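3-hydroxyisobutyrate dehydrogenase (Thermus thermophilus, PDB 2CVZ) catalyses the NADP-dependent oxidation of 3-hydroxyisobutyrate, a step of valine catabolism. Local coordinates at residues C[37-40]-C[41-45]. Residues are numbered along the deposited sequence; the frame is centred on the assembly and turned at random.
Sequences LRHQ and EEFGS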
loop_
_atom_site.group_PDB
_atom_site.type_symbol
_atom_site.label_atom_id
_atom_site.label_comp_id
_atom_site.label_asym_id
_atom_site.label_seq_id
_atom_site.Cartn_x
_atom_site.Cartn_y
_atom_site.Cartn_z
ATOM N N LEU C 37 -1.058 -41.775 -21.051
ATOM C CA LEU C 37 -1.816 -42.809 -21.750
ATOM C C LEU C 37 -3.125 -42.251 -22.295
ATOM O O LEU C 37 -3.500 -42.529 -23.435
ATOM C CB LEU C 37 -2.121 -43.984 -20.811
ATOM C CG LEU C 37 -0.944 -44.839 -20.339
ATOM C CD1 LEU C 37 -1.464 -45.949 -19.437
ATOM C CD2 LEU C 37 -0.212 -45.428 -21.536
ATOM N N ARG C 38 -3.819 -41.469 -21.475
ATOM C CA ARG C 38 -5.078 -40.867 -21.878
ATOM C C ARG C 38 -4.875 -39.915 -23.053
ATOM O O ARG C 38 -5.684 -39.832 -23.967
ATOM C CB ARG C 38 -5.648 -40.104 -20.681
ATOM C CG ARG C 38 -6.868 -39.264 -21.054
ATOM C CD ARG C 38 -7.674 -38.840 -19.821
ATOM N NE ARG C 38 -8.179 -37.473 -19.980
ATOM C CZ ARG C 38 -7.740 -36.548 -19.108
ATOM N NH1 ARG C 38 -6.884 -36.883 -18.158
ATOM N NH2 ARG C 38 -8.171 -35.286 -19.209
ATOM N N HIS C 39 -3.766 -39.181 -23.018
ATOM C CA HIS C 39 -3.447 -38.217 -24.068
ATOM C C HIS C 39 -3.236 -38.940 -25.400
ATOM O O HIS C 39 -3.682 -38.473 -26.451
ATOM C CB HIS C 39 -2.191 -37.425 -23.675
ATOM C CG HIS C 39 -1.964 -36.195 -24.499
ATOM N ND1 HIS C 39 -1.377 -36.227 -25.746
ATOM C CD2 HIS C 39 -2.262 -34.895 -24.258
ATOM C CE1 HIS C 39 -1.322 -35.001 -26.237
ATOM N NE2 HIS C 39 -1.854 -34.174 -25.354
ATOM N N GLN C 40 -2.558 -40.081 -25.348
ATOM C CA GLN C 40 -2.309 -40.872 -26.547
ATOM C C GLN C 40 -3.637 -41.305 -27.157
ATOM O O GLN C 40 -3.823 -41.246 -28.368
ATOM C CB GLN C 40 -1.477 -42.108 -26.209
ATOM C CG GLN C 40 -1.301 -43.064 -27.379
ATOM C CD GLN C 40 -0.415 -44.244 -27.046
ATOM O OE1 GLN C 40 0.673 -44.079 -26.494
ATOM N NE2 GLN C 40 -0.869 -45.444 -27.393
ATOM N N GLU C 41 -4.561 -41.737 -26.303
ATOM C CA GLU C 41 -5.877 -42.176 -26.754
ATOM C C GLU C 41 -6.717 -41.023 -27.292
ATOM O O GLU C 41 -7.511 -41.195 -28.217
ATOM C CB GLU C 41 -6.633 -42.843 -25.600
ATOM C CG GLU C 41 -6.003 -44.122 -25.088
ATOM C CD GLU C 41 -5.962 -45.213 -26.142
ATOM O OE1 GLU C 41 -7.016 -45.490 -26.757
ATOM O OE2 GLU C 41 -4.879 -45.796 -26.352
ATOM N N GLU C 42 -6.530 -39.839 -26.721
ATOM C CA GLU C 42 -7.310 -38.684 -27.132
ATOM C C GLU C 42 -6.776 -37.901 -28.329
ATOM O O GLU C 42 -7.563 -37.366 -29.106
ATOM C CB GLU C 42 -7.487 -37.727 -25.948
ATOM C CG GLU C 42 -8.543 -36.653 -26.184
ATOM C CD GLU C 42 -8.739 -35.732 -24.993
ATOM O OE1 GLU C 42 -8.518 -36.177 -23.848
ATOM O OE2 GLU C 42 -9.133 -34.567 -25.203
ATOM N N PHE C 43 -5.456 -37.846 -28.492
ATOM C CA PHE C 43 -4.869 -37.066 -29.581
ATOM C C PHE C 43 -3.973 -37.773 -30.593
ATOM O O PHE C 43 -3.601 -37.178 -31.603
ATOM C CB PHE C 43 -4.076 -35.893 -29.001
ATOM C CG PHE C 43 -4.889 -34.972 -28.146
ATOM C CD1 PHE C 43 -4.790 -35.020 -26.761
ATOM C CD2 PHE C 43 -5.742 -34.040 -28.726
ATOM C CE1 PHE C 43 -5.525 -34.149 -25.965
ATOM C CE2 PHE C 43 -6.482 -33.163 -27.938
ATOM C CZ PHE C 43 -6.372 -33.219 -26.553
ATOM N N GLY C 44 -3.599 -39.019 -30.331
ATOM C CA GLY C 44 -2.738 -39.709 -31.277
ATOM C C GLY C 44 -1.258 -39.514 -30.997
ATOM O O GLY C 44 -0.408 -39.769 -31.855
ATOM N N SER C 45 -0.946 -39.037 -29.799
ATOM C CA SER C 45 0.442 -38.851 -29.405
ATOM C C SER C 45 0.915 -40.225 -28.955
ATOM O O SER C 45 0.141 -41.184 -28.985
ATOM C CB SER C 45 0.537 -37.863 -28.241
ATOM O OG SER C 45 -0.317 -38.254 -27.175
HETATM O O HOH W 1 -2.823 -45.087 -24.629
HETATM O O HOH W 2 -3.797 -46.057 -28.608
#
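ND1 of His39 and OG of Ser45 meet in a nearly straight hydrogen bond of 2.7 Å at the C-terminal end of helix 34-43. CG of His39 stands anti to the backbone N (chi1 -166°), which swings the ring toward the helix end, and Phe43 brings only CD1 over the middle of one face, 3.3 Å above the plane, the two rings inclined at 42°. NE2 of His39 is bonded in turn to the carbonyl of Tyr14, leaving both ring nitrogens of this buried histidine satisfied. Trimmed to alanine, His39 would lose both nitrogens, which would probably leave Ser45 OG and the Tyr14 carbonyl without these partners and open a gap beside Phe43 CD1.

Along the backbone, Leu37, Arg38, His39 and Gln40 give their carbonyls to the amides four residues on. The last of these bonds, Gly44 N to Gln40 O (3.0 Å), comes in from above the carbonyl plane, as the chain turns out of the helix at a positive phi that suits glycine. One water donates to both Leu37 O and Glu41 OE2; a second links the same OE2 to Gln40 NE2, while Gln40 OE1 accepts from Ala47 N. Glu42 OE1 is hydrogen-bonded to Tyr14 OH and stays 4.1 Å from Arg38 NE, too far for a salt bridge.

Within the Rossmann-type beta-alpha-beta unit, helix 34-43 packs through His39 and Phe43 on helix 13-23, His39 and Ser45 touch Val28 of strand 26-29, and the turn leads into strand 46-47.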